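Long-range contacts in alginate lyase AlgAT5 (Defluviitalea, PDB 5ZQI), which probably cleaves alginate by beta-elimination, as expected of a polysaccharide lyase of family 7 built on a beta-sandwich (jelly-roll) fold: residues I146-I151 and I261-V266; E191-D196 and L224-N229; R204-I209 and Y219-L224. All blocks are in the same frame, centred on the assembly; numbering follows the deposited sequence.

Contact 1 (I146-I151 and I261-V266); sequences IIDQKI and IYNLVV
A classic beta bulge interrupts the antiparallel pairing of 146-151 with 261-266, two neighbouring strands in one sheet of the beta-sandwich, where Tyr262 and Asn263 both face Asp148. Asp148 O accepts a hydrogen bond from Tyr262 N at 2.8 Å and a weak one from Asn263 N, while Asp148 N binds Asn263 O at 2.9 Å. On one side of the bulge, Ile146 and Val265 form a hydrogen-bonded pair, their side chains lying alongside each other with Ile146 CB 3.6 Å from Val265 CG1. Ile147 turns to the other face, toward the sandwich interior, where its CG1 meets Leu264 CD1 at 3.8 Å and its CG2 approaches Ile261 CD1. With CG anti to the backbone N (chi1 178°), the Asp148 carboxylate runs beside Asn263, whose ND2 reaches Asp148 OD2 at 3.0 Å from above the carboxylate plane. The same OD2 carries a salt bridge from Arg204, which also makes a cation-pi contact with Tyr262. On the other side, the Lys150 chain, extended beyond CG, crosses Tyr262 obliquely, and NZ donates to Tyr262 OH at 3.0 Å. Two donors on Asp148 OD2, one of them a guanidinium, would be expected to favour the ionised carboxylate.

Contact 2 (E191-D196 and L224-N229); sequences ELADLD and LKLTYN
The strands 191-194 and 224-229 run roughly antiparallel, 152° between their directions, but with axes 6.4 Å apart at closest they meet through side chains and water rather than backbone pairing, the first in one sheet of the sandwich and the second at the border of the other. Leu192 carries the apolar end. Its CD1 sits over the centre of the Tyr228 ring, 3.8 Å from the centroid and 8° off the normal, a CH-pi contact made almost straight down on the face, while CD2 lies nearer the rim at CE1. The two side chains cross at about a right angle, and Ile174 of strand 172-179 touches both. Beside them Leu226 brings CD2 to Leu192 CB. Ala193 comes in closely: its methyl CB is 3.7 Å from Leu226 CB and also packs against the carbonyl oxygen of Lys225.

At the other end, Leu195 CD2 touches Lys225 CB at 3.7 Å, the two chains crossing at a slant. Lys225 bends at its second torsion (chi2 -75°), which carries the aliphatic chain past Asp194 O and brings CE to 3.6 Å from Leu195 O. The ammonium is linked onward by water: Lys225 NZ donates to a water 3.0 Å away, which in turn donates weakly to Asp194 O and Leu195 O. A second water donates to Asp194 O and to Lys225 O, at 2.8 Å each, bridging the two backbones. Classic bulges at Leu192-Ala193, Leu195-Asp196 and Lys225-Leu226 interrupt the regular pairing of these strands within their own sheets. The contact thus grades from an apolar patch around the Tyr228 ring to a hydrated end, where water supplies the donors for backbone carbonyls that, both being acceptors, could not bond to each other.

Contact 3 (R204-I209 and Y219-L224); sequences RFTVKI and YYNGDL
Lys208 CE lies over one face of the Tyr219 ring and Leu224 CD1 over the opposite face, both offset toward the rim, while Lys208 O meets the ring edge in plane. Lys208 and Tyr219 belong to the antiparallel beta hairpin of strands 205-212 and 215-220; Leu224 lies on the next strand, 223-229. A bend at the third torsion (chi3 64°) folds the end of the lysine over the ring, putting NZ 4.5 Å from the Tyr219 centroid and 10° off the normal, a cation-pi contact. On the other side of the sheet, Tyr220 CE1 rests 3.6 Å from Phe205 CB, the two rings oblique with planes at 43°, and Tyr220 OH is hydrogen-bonded to Asp196 OD2. One face of the Tyr220 ring is covered near its rim by Asn221 ND2. Lys208 and Tyr219 form a hydrogen-bonded pair, Tyr219 N lying 2.8 Å from Lys208 O. At the type I' turn Tyr220-Asp223, which leads from strand 215-220 into strand 223-229, Asn221 binds Thr206 twice: Asn221 N donates to Thr206 O at 2.8 Å, and Asn221 OD1 accepts from Thr206 N at 2.9 Å. One water bridges Thr206 OG1 and Gly222 N. Another donates to Arg204 O at 2.6 Å and accepts from Asn221 ND2.

In the fold
Following the chain from the N terminus, strand 142-153 comes first and is joined by strand 256-269 near the C terminus, so contact 1 closes the longest loop, 109 residues between its segments. Contact 2 closes a 27-residue loop within it, from 191-196 to 224-229, and contact 3, with nine residues between its segments, mostly strand, closes the hairpin inside that one; the three are nested and none cross. Contacts 1 and 3 lie within one seven-stranded sheet, with strands 142-153 and 205-212 adjacent and the Gln149 and Phe205 backbones joined. Contact 2 instead ties that sheet's border strand to the other sheet. It shares Leu224 with contact 3, while its centre lies about 18 Å from that of contact 1.

Contact 1 (I146-I151 and I261-V266)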
loop_
_atom_site.group_PDB
_atom_site.type_symbol
_atom_site.label_atom_id
_atom_site.label_comp_id
_atom_site.label_asym_id
_atom_site.label_seq_id
_atom_site.Cartn_x
_atom_site.Cartn_y
_atom_site.Cartn_z
ATOM N N ILE A 146 4.352 -3.712 9.061
ATOM C CA ILE A 146 4.435 -5.080 8.564
ATOM C C ILE A 146 3.185 -5.388 7.755
ATOM O O ILE A 146 2.059 -5.210 8.244
ATOM C CB ILE A 146 4.585 -6.112 9.686
ATOM C CG1 ILE A 146 5.683 -5.719 10.647
ATOM C CG2 ILE A 146 4.912 -7.469 9.045
ATOM C CD1 ILE A 146 5.785 -6.600 11.899
ATOM N N ILE A 147 3.368 -5.824 6.515
ATOM C CA ILE A 147 2.259 -6.215 5.655
ATOM C C ILE A 147 2.451 -7.674 5.249
ATOM O O ILE A 147 3.505 -8.039 4.723
ATOM C CB ILE A 147 2.152 -5.359 4.383
ATOM C CG1 ILE A 147 2.345 -3.866 4.618
ATOM C CG2 ILE A 147 0.785 -5.633 3.714
ATOM C CD1 ILE A 147 2.349 -3.087 3.323
ATOM N N ASP A 148 1.440 -8.510 5.497
ATOM C CA ASP A 148 1.394 -9.924 5.130
ATOM C C ASP A 148 0.346 -10.002 4.028
ATOM O O ASP A 148 -0.831 -9.737 4.284
ATOM C CB ASP A 148 1.040 -10.730 6.371
ATOM C CG ASP A 148 0.906 -12.184 6.122
ATOM O OD1 ASP A 148 1.116 -12.641 4.988
ATOM O OD2 ASP A 148 0.650 -12.896 7.136
ATOM N N GLN A 149 0.765 -10.278 2.790
ATOM C CA GLN A 149 -0.119 -10.062 1.644
ATOM C C GLN A 149 0.278 -10.976 0.497
ATOM O O GLN A 149 1.317 -11.645 0.539
ATOM C CB GLN A 149 -0.095 -8.583 1.210
ATOM C CG GLN A 149 1.296 -8.085 0.720
ATOM C CD GLN A 149 1.300 -6.630 0.344
ATOM O OE1 GLN A 149 0.273 -6.062 -0.014
ATOM N NE2 GLN A 149 2.448 -6.011 0.447
ATOM N N LYS A 150 -0.573 -11.012 -0.534
ATOM C CA LYS A 150 -0.223 -11.637 -1.809
ATOM C C LYS A 150 -0.772 -10.760 -2.916
ATOM O O LYS A 150 -1.821 -10.136 -2.745
ATOM C CB LYS A 150 -0.745 -13.051 -1.915
ATOM C CG LYS A 150 -2.254 -13.168 -1.925
ATOM C CD LYS A 150 -2.680 -14.633 -1.956
ATOM C CE LYS A 150 -4.175 -14.758 -1.873
ATOM N NZ LYS A 150 -4.564 -16.204 -1.753
ATOM N N ILE A 151 -0.032 -10.618 -4.005
ATOM C CA ILE A 151 -0.496 -9.854 -5.162
ATOM C C ILE A 151 -1.150 -10.827 -6.135
ATOM O O ILE A 151 -0.563 -11.871 -6.456
ATOM C CB ILE A 151 0.655 -9.084 -5.822
ATOM C CG1 ILE A 151 1.367 -8.190 -4.799
ATOM C CG2 ILE A 151 0.115 -8.295 -7.038
ATOM C CD1 ILE A 151 2.767 -7.732 -5.257
ATOM N N ILE A 261 -4.600 -8.577 1.567
ATOM C CA ILE A 261 -3.820 -8.352 2.790
ATOM C C ILE A 261 -4.428 -9.212 3.899
ATOM O O ILE A 261 -5.598 -9.040 4.270
ATOM C CB ILE A 261 -3.768 -6.860 3.206
ATOM C CG1 ILE A 261 -3.146 -6.051 2.069
ATOM C CG2 ILE A 261 -3.044 -6.714 4.554
ATOM C CD1 ILE A 261 -2.909 -4.560 2.414
ATOM N N TYR A 262 -3.607 -10.086 4.470
ATOM C CA TYR A 262 -3.978 -10.987 5.558
ATOM C C TYR A 262 -3.735 -10.396 6.934
ATOM O O TYR A 262 -4.545 -10.614 7.846
ATOM C CB TYR A 262 -3.164 -12.284 5.428
ATOM C CG TYR A 262 -3.577 -13.173 4.301
ATOM C CD1 TYR A 262 -3.158 -12.923 3.008
ATOM C CD2 TYR A 262 -4.417 -14.260 4.522
ATOM C CE1 TYR A 262 -3.601 -13.677 2.015
ATOM C CE2 TYR A 262 -4.820 -15.071 3.506
ATOM C CZ TYR A 262 -4.465 -14.768 2.273
ATOM O OH TYR A 262 -4.834 -15.618 1.198
ATOM N N ASN A 263 -2.649 -9.636 7.094
ATOM C CA ASN A 263 -2.294 -9.008 8.353
ATOM C C ASN A 263 -1.596 -7.698 8.028
ATOM O O ASN A 263 -0.911 -7.580 7.009
ATOM C CB ASN A 263 -1.373 -9.907 9.218
ATOM C CG ASN A 263 -2.032 -11.223 9.640
ATOM O OD1 ASN A 263 -2.872 -11.276 10.550
ATOM N ND2 ASN A 263 -1.655 -12.297 8.966
ATOM N N LEU A 264 -1.772 -6.723 8.902
ATOM C CA LEU A 264 -1.285 -5.360 8.721
ATOM C C LEU A 264 -1.092 -4.773 10.109
ATOM O O LEU A 264 -2.033 -4.770 10.908
ATOM C CB LEU A 264 -2.270 -4.519 7.915
ATOM C CG LEU A 264 -1.893 -3.066 7.648
ATOM C CD1 LEU A 264 -0.635 -2.979 6.824
ATOM C CD2 LEU A 264 -3.061 -2.388 6.906
ATOM N N VAL A 265 0.110 -4.282 10.393
ATOM C CA VAL A 265 0.399 -3.646 11.673
ATOM C C VAL A 265 1.334 -2.464 11.471
ATOM O O VAL A 265 2.276 -2.515 10.681
ATOM C CB VAL A 265 0.997 -4.631 12.709
ATOM C CG1 VAL A 265 2.376 -5.096 12.329
ATOM C CG2 VAL A 265 0.994 -4.053 14.118
ATOM N N VAL A 266 1.043 -1.388 12.192
ATOM C CA VAL A 266 1.910 -0.218 12.304
ATOM C C VAL A 266 2.211 -0.007 13.776
ATOM O O VAL A 266 1.293 -0.031 14.609
ATOM C CB VAL A 266 1.262 1.032 11.693
ATOM C CG1 VAL A 266 2.003 2.285 12.109
ATOM C CG2 VAL A 266 1.255 0.921 10.178
#

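Contact 2 (E191-D196 and L224-N229)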
loop_
_atom_site.group_PDB
_atom_site.type_symbol
_atom_site.label_atom_id
_atom_site.label_comp_id
_atom_site.label_asym_id
_atom_site.label_seq_id
_atom_site.Cartn_x
_atom_site.Cartn_y
_atom_site.Cartn_z
ATOM N N GLU A 191 15.123 1.907 -8.837
ATOM C CA GLU A 191 15.241 0.735 -7.989
ATOM C C GLU A 191 16.302 0.941 -6.922
ATOM O O GLU A 191 17.429 1.362 -7.212
ATOM C CB GLU A 191 15.601 -0.471 -8.852
ATOM C CG GLU A 191 14.584 -0.768 -9.960
ATOM C CD GLU A 191 14.941 -1.992 -10.791
ATOM O OE1 GLU A 191 15.817 -2.776 -10.375
ATOM O OE2 GLU A 191 14.340 -2.168 -11.864
ATOM N N LEU A 192 15.944 0.620 -5.683
ATOM C CA LEU A 192 16.865 0.674 -4.564
ATOM C C LEU A 192 17.418 -0.695 -4.186
ATOM O O LEU A 192 18.588 -0.796 -3.811
ATOM C CB LEU A 192 16.177 1.278 -3.337
ATOM C CG LEU A 192 15.757 2.742 -3.503
ATOM C CD1 LEU A 192 15.071 3.233 -2.237
ATOM C CD2 LEU A 192 16.924 3.630 -3.822
ATOM N N ALA A 193 16.591 -1.735 -4.264
ATOM C CA ALA A 193 16.982 -3.073 -3.856
ATOM C C ALA A 193 15.927 -4.052 -4.329
ATOM O O ALA A 193 14.738 -3.743 -4.293
ATOM C CB ALA A 193 17.128 -3.176 -2.336
ATOM N N ASP A 194 16.372 -5.239 -4.711
ATOM C CA ASP A 194 15.476 -6.339 -5.014
ATOM C C ASP A 194 14.916 -6.965 -3.747
ATOM O O ASP A 194 15.624 -7.134 -2.752
ATOM C CB ASP A 194 16.238 -7.406 -5.809
ATOM C CG ASP A 194 16.487 -7.015 -7.252
ATOM O OD1 ASP A 194 15.921 -5.992 -7.711
ATOM O OD2 ASP A 194 17.262 -7.728 -7.916
ATOM N N LEU A 195 13.636 -7.321 -3.792
ATOM C CA LEU A 195 13.064 -8.224 -2.808
ATOM C C LEU A 195 12.952 -9.648 -3.349
ATOM O O LEU A 195 13.268 -10.593 -2.638
ATOM C CB LEU A 195 11.683 -7.721 -2.350
ATOM C CG LEU A 195 11.637 -6.294 -1.796
ATOM C CD1 LEU A 195 10.205 -5.944 -1.374
ATOM C CD2 LEU A 195 12.589 -6.117 -0.601
ATOM N N ASP A 196 12.527 -9.813 -4.600
ATOM C CA ASP A 196 12.275 -11.127 -5.177
ATOM C C ASP A 196 12.305 -10.963 -6.687
ATOM O O ASP A 196 11.466 -10.251 -7.240
ATOM C CB ASP A 196 10.913 -11.675 -4.712
ATOM C CG ASP A 196 10.730 -13.146 -4.988
ATOM O OD1 ASP A 196 11.423 -13.692 -5.876
ATOM O OD2 ASP A 196 9.865 -13.775 -4.315
ATOM N N LEU A 224 16.699 -9.134 5.717
ATOM C CA LEU A 224 16.990 -7.735 5.430
ATOM C C LEU A 224 17.454 -7.609 3.985
ATOM O O LEU A 224 18.430 -8.251 3.580
ATOM C CB LEU A 224 18.048 -7.201 6.388
ATOM C CG LEU A 224 18.421 -5.726 6.190
ATOM C CD1 LEU A 224 17.301 -4.772 6.564
ATOM C CD2 LEU A 224 19.693 -5.442 7.031
ATOM N N LYS A 225 16.747 -6.790 3.210
ATOM C CA LYS A 225 17.073 -6.601 1.798
ATOM C C LYS A 225 17.587 -5.212 1.447
ATOM O O LYS A 225 18.245 -5.063 0.412
ATOM C CB LYS A 225 15.844 -6.886 0.932
ATOM C CG LYS A 225 15.308 -8.282 1.067
ATOM C CD LYS A 225 16.201 -9.255 0.343
ATOM C CE LYS A 225 15.514 -10.601 0.194
ATOM N NZ LYS A 225 16.466 -11.565 -0.444
ATOM N N LEU A 226 17.364 -4.215 2.302
ATOM C CA LEU A 226 17.765 -2.837 2.036
ATOM C C LEU A 226 17.945 -2.101 3.351
ATOM O O LEU A 226 17.102 -2.214 4.249
ATOM C CB LEU A 226 16.713 -2.095 1.200
ATOM C CG LEU A 226 16.921 -0.577 1.016
ATOM C CD1 LEU A 226 18.137 -0.243 0.184
ATOM C CD2 LEU A 226 15.636 -0.053 0.375
ATOM N N THR A 227 19.045 -1.362 3.456
ATOM C CA THR A 227 19.254 -0.319 4.457
ATOM C C THR A 227 19.583 0.973 3.714
ATOM O O THR A 227 20.577 1.033 2.981
ATOM C CB THR A 227 20.373 -0.707 5.411
ATOM O OG1 THR A 227 20.104 -1.994 5.979
ATOM C CG2 THR A 227 20.465 0.292 6.569
ATOM N N TYR A 228 18.732 1.987 3.878
ATOM C CA TYR A 228 18.724 3.170 3.013
ATOM C C TYR A 228 18.765 4.441 3.839
ATOM O O TYR A 228 17.858 4.692 4.628
ATOM C CB TYR A 228 17.472 3.110 2.128
ATOM C CG TYR A 228 17.160 4.265 1.227
ATOM C CD1 TYR A 228 18.061 4.711 0.286
ATOM C CD2 TYR A 228 15.922 4.890 1.307
ATOM C CE1 TYR A 228 17.732 5.775 -0.547
ATOM C CE2 TYR A 228 15.591 5.937 0.475
ATOM C CZ TYR A 228 16.507 6.375 -0.447
ATOM O OH TYR A 228 16.158 7.424 -1.275
ATOM N N ASN A 229 19.827 5.225 3.667
ATOM C CA ASN A 229 19.915 6.493 4.380
ATOM C C ASN A 229 18.820 7.452 3.926
ATOM O O ASN A 229 18.660 7.710 2.732
ATOM C CB ASN A 229 21.266 7.160 4.142
ATOM C CG ASN A 229 22.416 6.404 4.745
ATOM O OD1 ASN A 229 22.233 5.629 5.698
ATOM N ND2 ASN A 229 23.601 6.609 4.198
HETATM O O HOH W 1 18.293 -6.821 -1.807
HETATM O O HOH W 2 16.660 -10.368 -3.138
#

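Contact 3 (R204-I209 and Y219-L224)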
loop_
_atom_site.group_PDB
_atom_site.type_symbol
_atom_site.label_atom_id
_atom_site.label_comp_id
_atom_site.label_asym_id
_atom_site.label_seq_id
_atom_site.Cartn_x
_atom_site.Cartn_y
_atom_site.Cartn_z
ATOM N N ARG A 204 2.006 -15.663 -1.004
ATOM C CA ARG A 204 1.976 -14.891 0.232
ATOM C C ARG A 204 3.393 -14.522 0.665
ATOM O O ARG A 204 4.313 -15.344 0.619
ATOM C CB ARG A 204 1.269 -15.706 1.335
ATOM C CG ARG A 204 0.825 -14.900 2.562
ATOM C CD ARG A 204 -0.189 -15.667 3.392
ATOM N NE ARG A 204 -0.323 -15.107 4.724
ATOM C CZ ARG A 204 -1.149 -15.561 5.640
ATOM N NH1 ARG A 204 -1.921 -16.611 5.376
ATOM N NH2 ARG A 204 -1.229 -14.955 6.820
ATOM N N PHE A 205 3.561 -13.266 1.072
ATOM C CA PHE A 205 4.842 -12.806 1.599
ATOM C C PHE A 205 4.601 -11.769 2.687
ATOM O O PHE A 205 3.535 -11.135 2.758
ATOM C CB PHE A 205 5.768 -12.207 0.508
ATOM C CG PHE A 205 5.272 -10.945 -0.134
ATOM C CD1 PHE A 205 4.513 -11.006 -1.249
ATOM C CD2 PHE A 205 5.643 -9.676 0.319
ATOM C CE1 PHE A 205 4.061 -9.827 -1.909
ATOM C CE2 PHE A 205 5.194 -8.534 -0.314
ATOM C CZ PHE A 205 4.357 -8.617 -1.405
ATOM N N THR A 206 5.624 -11.567 3.508
ATOM C CA THR A 206 5.646 -10.459 4.447
ATOM C C THR A 206 6.706 -9.455 4.041
ATOM O O THR A 206 7.815 -9.824 3.643
ATOM C CB THR A 206 5.894 -10.934 5.880
ATOM O OG1 THR A 206 7.210 -11.468 6.029
ATOM C CG2 THR A 206 4.900 -11.987 6.228
ATOM N N VAL A 207 6.362 -8.181 4.157
ATOM C CA VAL A 207 7.309 -7.094 3.994
ATOM C C VAL A 207 7.235 -6.229 5.240
ATOM O O VAL A 207 6.144 -5.891 5.714
ATOM C CB VAL A 207 7.049 -6.296 2.707
ATOM C CG1 VAL A 207 5.658 -5.698 2.638
ATOM C CG2 VAL A 207 8.124 -5.229 2.532
ATOM N N LYS A 208 8.397 -5.949 5.817
ATOM C CA LYS A 208 8.508 -5.093 6.991
ATOM C C LYS A 208 9.382 -3.888 6.659
ATOM O O LYS A 208 10.485 -4.038 6.120
ATOM C CB LYS A 208 9.095 -5.860 8.184
ATOM C CG LYS A 208 9.267 -5.013 9.428
ATOM C CD LYS A 208 9.639 -5.807 10.674
ATOM C CE LYS A 208 10.981 -6.475 10.542
ATOM N NZ LYS A 208 11.428 -6.958 11.881
ATOM N N ILE A 209 8.895 -2.700 6.997
ATOM C CA ILE A 209 9.575 -1.430 6.778
ATOM C C ILE A 209 9.804 -0.807 8.147
ATOM O O ILE A 209 8.852 -0.669 8.924
ATOM C CB ILE A 209 8.745 -0.498 5.881
ATOM C CG1 ILE A 209 8.432 -1.167 4.544
ATOM C CG2 ILE A 209 9.506 0.838 5.702
ATOM C CD1 ILE A 209 7.490 -0.353 3.668
ATOM N N TYR A 219 12.613 -5.526 4.963
ATOM C CA TYR A 219 12.749 -6.963 5.079
ATOM C C TYR A 219 11.700 -7.650 4.209
ATOM O O TYR A 219 10.570 -7.155 4.058
ATOM C CB TYR A 219 12.568 -7.429 6.531
ATOM C CG TYR A 219 13.479 -6.821 7.573
ATOM C CD1 TYR A 219 13.294 -5.507 8.003
ATOM C CD2 TYR A 219 14.534 -7.543 8.116
ATOM C CE1 TYR A 219 14.121 -4.941 8.954
ATOM C CE2 TYR A 219 15.356 -6.979 9.068
ATOM C CZ TYR A 219 15.141 -5.689 9.485
ATOM O OH TYR A 219 15.998 -5.165 10.438
ATOM N N TYR A 220 12.074 -8.811 3.673
ATOM C CA TYR A 220 11.210 -9.674 2.886
ATOM C C TYR A 220 11.228 -11.060 3.515
ATOM O O TYR A 220 12.276 -11.705 3.591
ATOM C CB TYR A 220 11.691 -9.728 1.425
ATOM C CG TYR A 220 10.855 -10.548 0.468
ATOM C CD1 TYR A 220 9.576 -10.177 0.132
ATOM C CD2 TYR A 220 11.365 -11.680 -0.113
ATOM C CE1 TYR A 220 8.828 -10.913 -0.750
ATOM C CE2 TYR A 220 10.611 -12.440 -1.002
ATOM C CZ TYR A 220 9.360 -12.046 -1.327
ATOM O OH TYR A 220 8.623 -12.783 -2.222
ATOM N N ASN A 221 10.071 -11.489 4.020
ATOM C CA ASN A 221 9.976 -12.751 4.772
ATOM C C ASN A 221 11.066 -12.854 5.834
ATOM O O ASN A 221 11.646 -13.925 6.061
ATOM C CB ASN A 221 10.033 -13.951 3.828
ATOM C CG ASN A 221 8.848 -13.986 2.886
ATOM O OD1 ASN A 221 7.739 -13.572 3.247
ATOM N ND2 ASN A 221 9.062 -14.492 1.688
ATOM N N GLY A 222 11.335 -11.733 6.502
ATOM C CA GLY A 222 12.248 -11.733 7.618
ATOM C C GLY A 222 13.693 -11.426 7.294
ATOM O O GLY A 222 14.482 -11.199 8.223
ATOM N N ASP A 223 14.061 -11.406 6.019
ATOM C CA ASP A 223 15.435 -11.205 5.582
ATOM C C ASP A 223 15.649 -9.751 5.178
ATOM O O ASP A 223 14.880 -9.204 4.392
ATOM C CB ASP A 223 15.735 -12.133 4.409
ATOM C CG ASP A 223 15.620 -13.598 4.788
ATOM O OD1 ASP A 223 15.993 -13.962 5.942
ATOM O OD2 ASP A 223 15.164 -14.387 3.944
ATOM N N LEU A 224 16.699 -9.134 5.717
ATOM C CA LEU A 224 16.990 -7.735 5.430
ATOM C C LEU A 224 17.454 -7.609 3.985
ATOM O O LEU A 224 18.430 -8.251 3.580
ATOM C CB LEU A 224 18.048 -7.201 6.388
ATOM C CG LEU A 224 18.421 -5.726 6.190
ATOM C CD1 LEU A 224 17.301 -4.772 6.564
ATOM C CD2 LEU A 224 19.693 -5.442 7.031
HETATM O O HOH W 3 6.831 -15.577 0.019
HETATM O O HOH W 4 9.393 -9.441 6.507
#